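Local atomic coordinates of Na Glutathione S-transferase 1 (Necator americanus, PDB entry 2ON7), a protein that probably catalyses the conjugation of glutathione to electrophilic compounds, as a dimeric glutathione S-transferase of the human hookworm. Residues A[85-90]-A[147-152]; A[139-144]-A[178-183]. All coordinates share one frame; numbering follows the deposited sequence.

How the interactions relate
Interaction 1 sets a loop on a helix, interaction 2 one helix end on another, both in the largely helical part of the chain; neither has a hydrogen bond across its segments. Interaction 1 is buried and purely apolar: three valines meet where the loop after helix 117-141 lies against helix 82-109, close to the second subunit. Interaction 2, further from the centre of the chain, sets the end of helix 117-141 on the start of helix 179-189; it is greasy on the inside and charged toward solvent. Leu148 of the loop packs on Leu140 and Val87 on the ring of Phe139, so the last turn of helix 117-141, part of interaction 2, also touches both sides of interaction 1.

Interaction 1 of 2, residues A[85-90]-A[147-152]; sequences EAVVDS and FLVGDS
Val149 points from its loop at helix 82-109 and meets two consecutive valines, Val87 and Val88. The contact is entirely apolar. Val88 makes the tighter half: its CG2 lies 3.6 Å from Val149 CG1 and 4.1 Å from Val149 CG2, the two side chains crossing at about a right angle. Val149 CG1 also reaches the helix backbone, 3.9 Å from Val88 CA. With chi1 at 14°, CG1 nearly eclipses its own backbone N instead of being staggered. Val87 comes in more loosely, with CG1 4.1 Å from Val149 CB; that branch stands opposite the backbone N of Val87 (chi1 176°), which turns it to the loop.

The polar bonds lie around the valines, not between the segments. Asp157, in the first turn of helix 155-168, accepts a hydrogen bond from the backbone N of Leu148 and so ties down the residue before Val149. On the helix, Asp89 forms a salt bridge with Arg69, and Glu85 one with Arg73 of the second subunit, where Leu61 also packs on Val87. An aspartate at the start of a helix holding the preceding loop, next to a long helix at the dimer interface, belongs to the helical C-terminal domain of the glutathione S-transferase fold.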
ATOM      1  N   GLU A  85      -5.690  -9.718  -9.766  1.00  8.09           N
ATOM      2  CA  GLU A  85      -4.604  -9.453  -8.789  1.00  7.70           C
ATOM      3  C   GLU A  85      -4.416  -7.962  -8.426  1.00  5.78           C
ATOM      4  O   GLU A  85      -4.377  -7.604  -7.268  1.00  6.81           O
ATOM      5  CB  GLU A  85      -3.308 -10.084  -9.258  1.00  7.26           C
ATOM      6  CG  GLU A  85      -3.232 -11.522  -8.840  1.00  9.20           C
ATOM      7  CD  GLU A  85      -1.998 -12.213  -9.322  1.00  7.50           C
ATOM      8  OE1 GLU A  85      -1.320 -11.658 -10.168  1.00 11.44           O
ATOM      9  OE2 GLU A  85      -1.709 -13.328  -8.879  1.00  8.85           O
ATOM     10  N   ALA A  86      -4.369  -7.109  -9.416  1.00  5.10           N
ATOM     11  CA  ALA A  86      -4.329  -5.663  -9.226  1.00  4.84           C
ATOM     12  C   ALA A  86      -5.598  -5.095  -8.546  1.00  5.63           C
ATOM     13  O   ALA A  86      -5.521  -4.162  -7.777  1.00  6.03           O
ATOM     14  CB  ALA A  86      -4.123  -5.009 -10.561  1.00  3.92           C
ATOM     15  N   VAL A  87      -6.763  -5.651  -8.875  1.00  5.58           N
ATOM     16  CA  VAL A  87      -8.016  -5.267  -8.263  1.00  5.72           C
ATOM     17  C   VAL A  87      -8.060  -5.619  -6.757  1.00  7.10           C
ATOM     18  O   VAL A  87      -8.442  -4.769  -5.921  1.00  7.45           O
ATOM     19  CB  VAL A  87      -9.242  -5.830  -9.074  1.00  5.21           C
ATOM     20  CG1 VAL A  87     -10.545  -5.512  -8.392  1.00  2.06           C
ATOM     21  CG2 VAL A  87      -9.241  -5.230 -10.473  1.00  3.33           C
ATOM     22  N   VAL A  88      -7.665  -6.850  -6.417  1.00  7.99           N
ATOM     23  CA  VAL A  88      -7.463  -7.240  -5.021  1.00  8.21           C
ATOM     24  C   VAL A  88      -6.600  -6.169  -4.352  1.00  8.24           C
ATOM     25  O   VAL A  88      -6.996  -5.581  -3.327  1.00  8.15           O
ATOM     26  CB  VAL A  88      -6.723  -8.601  -4.918  1.00  8.88           C
ATOM     27  CG1 VAL A  88      -6.341  -8.879  -3.505  1.00  8.10           C
ATOM     28  CG2 VAL A  88      -7.581  -9.747  -5.464  1.00  8.12           C
ATOM     29  N   ASP A  89      -5.438  -5.911  -4.971  1.00  8.27           N
ATOM     30  CA  ASP A  89      -4.468  -4.904  -4.536  1.00  7.81           C
ATOM     31  C   ASP A  89      -5.082  -3.535  -4.289  1.00  8.05           C
ATOM     32  O   ASP A  89      -4.816  -2.924  -3.270  1.00  8.83           O
ATOM     33  CB  ASP A  89      -3.359  -4.734  -5.583  1.00  8.31           C
ATOM     34  CG  ASP A  89      -2.499  -5.951  -5.725  1.00  6.88           C
ATOM     35  OD1 ASP A  89      -2.528  -6.814  -4.852  1.00  4.56           O
ATOM     36  OD2 ASP A  89      -1.764  -6.024  -6.712  1.00 11.60           O
ATOM     37  N   SER A  90      -5.915  -3.070  -5.214  1.00  7.66           N
ATOM     38  CA  SER A  90      -6.496  -1.758  -5.120  1.00  7.96           C
ATOM     39  C   SER A  90      -7.442  -1.643  -3.926  1.00  8.31           C
ATOM     40  O   SER A  90      -7.601  -0.560  -3.381  1.00  8.58           O
ATOM     41  CB  SER A  90      -7.211  -1.379  -6.424  1.00  7.00           C
ATOM     42  OG  SER A  90      -8.564  -1.832  -6.433  1.00  7.69           O
ATOM     43  N   PHE A 147     -17.791 -12.748  -2.758  1.00  9.29           N
ATOM     44  CA  PHE A 147     -16.347 -12.436  -2.591  1.00  9.59           C
ATOM     45  C   PHE A 147     -16.092 -11.103  -3.256  1.00  9.92           C
ATOM     46  O   PHE A 147     -16.728 -10.789  -4.272  1.00 11.15           O
ATOM     47  CB  PHE A 147     -15.460 -13.472  -3.279  1.00  9.05           C
ATOM     48  CG  PHE A 147     -15.560 -14.853  -2.708  1.00  7.90           C
ATOM     49  CD1 PHE A 147     -16.301 -15.834  -3.372  1.00  7.92           C
ATOM     50  CD2 PHE A 147     -14.872 -15.192  -1.539  1.00  4.94           C
ATOM     51  CE1 PHE A 147     -16.396 -17.156  -2.855  1.00  7.59           C
ATOM     52  CE2 PHE A 147     -14.936 -16.472  -1.025  1.00  6.22           C
ATOM     53  CZ  PHE A 147     -15.715 -17.478  -1.699  1.00  7.43           C
ATOM     54  N   LEU A 148     -15.167 -10.335  -2.703  1.00 10.28           N
ATOM     55  CA  LEU A 148     -14.852  -8.968  -3.160  1.00 11.04           C
ATOM     56  C   LEU A 148     -14.359  -8.824  -4.612  1.00 11.12           C
ATOM     57  O   LEU A 148     -14.701  -7.845  -5.285  1.00 10.62           O
ATOM     58  CB  LEU A 148     -13.855  -8.304  -2.189  1.00 11.65           C
ATOM     59  CG  LEU A 148     -14.375  -7.810  -0.823  1.00 10.37           C
ATOM     60  CD1 LEU A 148     -13.209  -7.423   0.028  1.00  9.36           C
ATOM     61  CD2 LEU A 148     -15.329  -6.644  -0.978  1.00  7.16           C
ATOM     62  N   VAL A 149     -13.576  -9.794  -5.093  1.00 11.90           N
ATOM     63  CA  VAL A 149     -13.168  -9.843  -6.517  1.00 11.80           C
ATOM     64  C   VAL A 149     -13.265 -11.245  -7.081  1.00 12.57           C
ATOM     65  O   VAL A 149     -12.817 -12.198  -6.453  1.00 13.58           O
ATOM     66  CB  VAL A 149     -11.783  -9.099  -6.835  1.00 11.56           C
ATOM     67  CG1 VAL A 149     -10.999  -8.791  -5.601  1.00  9.95           C
ATOM     68  CG2 VAL A 149     -10.939  -9.800  -7.895  1.00 11.39           C
ATOM     69  N   GLY A 150     -13.907 -11.377  -8.239  1.00 12.07           N
ATOM     70  CA  GLY A 150     -14.064 -12.690  -8.858  1.00 12.69           C
ATOM     71  C   GLY A 150     -15.097 -13.509  -8.120  1.00 13.15           C
ATOM     72  O   GLY A 150     -16.059 -12.960  -7.544  1.00 13.96           O
ATOM     73  N   ASP A 151     -14.911 -14.822  -8.100  1.00 12.55           N
ATOM     74  CA  ASP A 151     -15.873 -15.678  -7.416  1.00 12.63           C
ATOM     75  C   ASP A 151     -15.150 -16.698  -6.567  1.00 12.55           C
ATOM     76  O   ASP A 151     -15.645 -17.822  -6.349  1.00 13.43           O
ATOM     77  CB  ASP A 151     -16.771 -16.393  -8.434  1.00 12.94           C
ATOM     78  CG  ASP A 151     -15.967 -17.129  -9.509  1.00 12.48           C
ATOM     79  OD1 ASP A 151     -16.619 -17.768 -10.347  1.00 14.15           O
ATOM     80  OD2 ASP A 151     -14.699 -17.058  -9.518  1.00 12.71           O
ATOM     81  N   SER A 152     -13.978 -16.303  -6.103  1.00 11.45           N
ATOM     82  CA  SER A 152     -13.176 -17.127  -5.246  1.00 11.53           C
ATOM     83  C   SER A 152     -12.530 -16.233  -4.176  1.00 11.88           C
ATOM     84  O   SER A 152     -12.363 -15.012  -4.393  1.00 11.90           O
ATOM     85  CB  SER A 152     -12.115 -17.854  -6.081  1.00 10.80           C
ATOM     86  OG  SER A 152     -11.190 -16.927  -6.613  1.00 13.05           O
TER

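Interaction 2 of 2, residues A[139-144]-A[178-183]; sequences FLKKSP and YPEVKE
Glu180 and Leu140 face each other with their CB atoms 4.2 Å apart, and they carry most of this contact between the end of helix 117-141 and the first turn of helix 179-189. Leu140 touches mainly through CD2, with CG also 4.1 Å from Glu180 O: CD2 lies 4.0 Å from Glu180 O and 4.1 Å from Val181 CA, so the methyl rests on the helix backbone between the two residues. This buried inner half is van der Waals packing of a leucine branch on helix backbone, with one long methyl-methyl approach, Leu140 CD2 to Val181 CG2 at 4.3 Å.

Toward solvent the chemistry changes. The bend of Glu180 at chi2 (79°) folds its chain back so that OE1 lies 3.0 Å from the Glu180 backbone N, and OE2 is turned to Lys141, whose own chain is bent at chi2 and chi3. What touches is the carbon end of the lysine: CE is 3.8 Å from Glu180 OE2. The amine stops short, with NZ 4.2 Å from Glu180 OE2, too far for a salt bridge, and the opposite charges probably attract only modestly in this exposed setting. Glu180 sits in the first turn, where its negative charge would probably be favoured by the positive end of the helix dipole.

Tyr178, at the N-cap position, hydrogen-bonds through OH to Asp130 and meets Phe133 edge-to-face, fastening the start of helix 179-189 further back along helix 117-141. Thr137 of that helix touches both Glu180 and Val181. Helix 179-189 thus lies against the C-terminal part of helix 117-141, with helix 82-109 reached through Phe139.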
ATOM      1  N   PHE A 139     -18.607  -2.981  -4.665  1.00  9.64           N
ATOM      2  CA  PHE A 139     -17.961  -4.262  -5.023  1.00 10.74           C
ATOM      3  C   PHE A 139     -18.770  -5.525  -4.658  1.00 10.27           C
ATOM      4  O   PHE A 139     -18.872  -6.468  -5.437  1.00 10.66           O
ATOM      5  CB  PHE A 139     -16.527  -4.338  -4.469  1.00 10.37           C
ATOM      6  CG  PHE A 139     -15.517  -3.622  -5.331  1.00 11.76           C
ATOM      7  CD1 PHE A 139     -15.337  -2.236  -5.224  1.00 10.81           C
ATOM      8  CD2 PHE A 139     -14.746  -4.325  -6.259  1.00 13.21           C
ATOM      9  CE1 PHE A 139     -14.426  -1.572  -6.034  1.00  8.85           C
ATOM     10  CE2 PHE A 139     -13.790  -3.669  -7.056  1.00 12.42           C
ATOM     11  CZ  PHE A 139     -13.637  -2.287  -6.932  1.00 11.03           C
ATOM     12  N   LEU A 140     -19.331  -5.525  -3.465  1.00  9.78           N
ATOM     13  CA  LEU A 140     -20.123  -6.628  -3.009  1.00 10.06           C
ATOM     14  C   LEU A 140     -21.431  -6.744  -3.828  1.00 10.74           C
ATOM     15  O   LEU A 140     -21.760  -7.832  -4.293  1.00 11.63           O
ATOM     16  CB  LEU A 140     -20.374  -6.479  -1.511  1.00  9.39           C
ATOM     17  CG  LEU A 140     -19.691  -7.298  -0.396  1.00  8.83           C
ATOM     18  CD1 LEU A 140     -18.726  -8.348  -0.906  1.00  5.48           C
ATOM     19  CD2 LEU A 140     -19.081  -6.375   0.662  1.00  6.47           C
ATOM     20  N   LYS A 141     -22.159  -5.650  -4.032  1.00 11.09           N
ATOM     21  CA  LYS A 141     -23.391  -5.687  -4.884  1.00 12.60           C
ATOM     22  C   LYS A 141     -23.173  -6.244  -6.325  1.00 12.81           C
ATOM     23  O   LYS A 141     -24.036  -6.927  -6.882  1.00 12.83           O
ATOM     24  CB  LYS A 141     -24.097  -4.315  -4.941  1.00 12.05           C
ATOM     25  CG  LYS A 141     -24.489  -3.727  -3.566  1.00 13.98           C
ATOM     26  CD  LYS A 141     -25.983  -3.763  -3.281  1.00 17.14           C
ATOM     27  CE  LYS A 141     -26.421  -2.570  -2.423  1.00 17.24           C
ATOM     28  NZ  LYS A 141     -27.878  -2.297  -2.633  1.00 21.44           N
ATOM     29  N   LYS A 142     -22.026  -5.960  -6.924  1.00 13.89           N
ATOM     30  CA  LYS A 142     -21.733  -6.550  -8.239  1.00 14.80           C
ATOM     31  C   LYS A 142     -21.078  -7.922  -8.196  1.00 15.20           C
ATOM     32  O   LYS A 142     -20.621  -8.423  -9.239  1.00 15.76           O
ATOM     33  CB  LYS A 142     -20.949  -5.604  -9.151  1.00 14.55           C
ATOM     34  CG  LYS A 142     -19.679  -5.015  -8.650  1.00 14.14           C
ATOM     35  CD  LYS A 142     -19.210  -4.062  -9.755  1.00 14.15           C
ATOM     36  CE  LYS A 142     -17.998  -3.286  -9.338  1.00 19.41           C
ATOM     37  NZ  LYS A 142     -17.156  -2.871 -10.521  1.00 21.45           N
ATOM     38  N   SER A 143     -21.050  -8.518  -6.998  1.00 14.70           N
ATOM     39  CA  SER A 143     -20.522  -9.862  -6.809  1.00 14.14           C
ATOM     40  C   SER A 143     -21.578 -10.873  -6.364  1.00 13.93           C
ATOM     41  O   SER A 143     -21.911 -10.936  -5.163  1.00 14.87           O
ATOM     42  CB  SER A 143     -19.425  -9.846  -5.766  1.00 14.25           C
ATOM     43  OG  SER A 143     -18.932 -11.158  -5.635  1.00 13.92           O
ATOM     44  N   PRO A 144     -22.086 -11.701  -7.301  1.00 12.63           N
ATOM     45  CA  PRO A 144     -23.087 -12.692  -6.885  1.00 11.66           C
ATOM     46  C   PRO A 144     -22.540 -13.742  -5.905  1.00 11.05           C
ATOM     47  O   PRO A 144     -23.284 -14.235  -5.051  1.00  9.29           O
ATOM     48  CB  PRO A 144     -23.524 -13.356  -8.213  1.00 11.71           C
ATOM     49  CG  PRO A 144     -22.956 -12.484  -9.302  1.00 11.96           C
ATOM     50  CD  PRO A 144     -21.777 -11.774  -8.740  1.00 11.99           C
ATOM     51  N   TYR A 178     -24.904  -1.223   6.783  1.00  8.68           N
ATOM     52  CA  TYR A 178     -24.215  -1.987   5.745  1.00  7.59           C
ATOM     53  C   TYR A 178     -24.508  -3.501   5.888  1.00  6.82           C
ATOM     54  O   TYR A 178     -23.715  -4.260   6.444  1.00  5.94           O
ATOM     55  CB  TYR A 178     -22.721  -1.621   5.754  1.00  8.22           C
ATOM     56  CG  TYR A 178     -22.498  -0.104   5.724  1.00  9.90           C
ATOM     57  CD1 TYR A 178     -22.489   0.665   6.923  1.00 11.15           C
ATOM     58  CD2 TYR A 178     -22.352   0.580   4.496  1.00  9.79           C
ATOM     59  CE1 TYR A 178     -22.331   2.067   6.883  1.00 10.73           C
ATOM     60  CE2 TYR A 178     -22.176   1.967   4.450  1.00  8.45           C
ATOM     61  CZ  TYR A 178     -22.167   2.703   5.629  1.00  9.56           C
ATOM     62  OH  TYR A 178     -21.991   4.056   5.547  1.00  8.43           O
ATOM     63  N   PRO A 179     -25.672  -3.940   5.375  1.00  6.23           N
ATOM     64  CA  PRO A 179     -25.983  -5.364   5.476  1.00  6.36           C
ATOM     65  C   PRO A 179     -25.043  -6.268   4.652  1.00  6.13           C
ATOM     66  O   PRO A 179     -24.620  -7.305   5.151  1.00  6.38           O
ATOM     67  CB  PRO A 179     -27.461  -5.460   5.044  1.00  5.86           C
ATOM     68  CG  PRO A 179     -27.786  -4.161   4.389  1.00  6.65           C
ATOM     69  CD  PRO A 179     -26.708  -3.162   4.670  1.00  6.30           C
ATOM     70  N   GLU A 180     -24.704  -5.868   3.431  1.00  6.23           N
ATOM     71  CA  GLU A 180     -23.754  -6.610   2.572  1.00  6.78           C
ATOM     72  C   GLU A 180     -22.368  -6.885   3.205  1.00  6.92           C
ATOM     73  O   GLU A 180     -21.827  -7.993   3.083  1.00  7.24           O
ATOM     74  CB  GLU A 180     -23.532  -5.875   1.239  1.00  5.74           C
ATOM     75  CG  GLU A 180     -24.782  -5.700   0.406  1.00  9.61           C
ATOM     76  CD  GLU A 180     -25.632  -4.559   0.904  1.00  9.67           C
ATOM     77  OE1 GLU A 180     -25.067  -3.609   1.497  1.00 12.77           O
ATOM     78  OE2 GLU A 180     -26.845  -4.626   0.723  1.00  8.52           O
ATOM     79  N   VAL A 181     -21.789  -5.863   3.830  1.00  6.61           N
ATOM     80  CA  VAL A 181     -20.503  -5.996   4.508  1.00  7.20           C
ATOM     81  C   VAL A 181     -20.581  -7.046   5.630  1.00  7.93           C
ATOM     82  O   VAL A 181     -19.700  -7.878   5.770  1.00  8.06           O
ATOM     83  CB  VAL A 181     -20.023  -4.622   5.071  1.00  6.89           C
ATOM     84  CG1 VAL A 181     -18.841  -4.798   5.987  1.00  4.20           C
ATOM     85  CG2 VAL A 181     -19.748  -3.653   3.959  1.00  4.15           C
ATOM     86  N   LYS A 182     -21.651  -6.983   6.421  1.00  8.50           N
ATOM     87  CA  LYS A 182     -21.912  -7.963   7.459  1.00  9.24           C
ATOM     88  C   LYS A 182     -22.030  -9.406   6.896  1.00  9.51           C
ATOM     89  O   LYS A 182     -21.306 -10.306   7.371  1.00  8.70           O
ATOM     90  CB  LYS A 182     -23.154  -7.548   8.237  1.00  9.58           C
ATOM     91  CG  LYS A 182     -23.464  -8.384   9.437  1.00 10.44           C
ATOM     92  CD  LYS A 182     -24.915  -8.170   9.766  1.00 13.94           C
ATOM     93  CE  LYS A 182     -25.126  -7.927  11.239  1.00 16.30           C
ATOM     94  NZ  LYS A 182     -24.639  -9.115  11.995  1.00 18.79           N
ATOM     95  N   GLU A 183     -22.916  -9.599   5.890  1.00  8.84           N
ATOM     96  CA  GLU A 183     -23.026 -10.862   5.134  1.00  8.69           C
ATOM     97  C   GLU A 183     -21.659 -11.390   4.643  1.00  8.12           C
ATOM     98  O   GLU A 183     -21.415 -12.614   4.677  1.00  7.49           O
ATOM     99  CB  GLU A 183     -23.961 -10.709   3.930  1.00  8.42           C
ATOM    100  CG  GLU A 183     -25.474 -10.513   4.277  1.00 10.36           C
ATOM    101  CD  GLU A 183     -26.353 -10.238   3.021  1.00 10.09           C
ATOM    102  OE1 GLU A 183     -25.827  -9.684   2.010  1.00 11.81           O
ATOM    103  OE2 GLU A 183     -27.563 -10.576   3.063  1.00  7.99           O
TER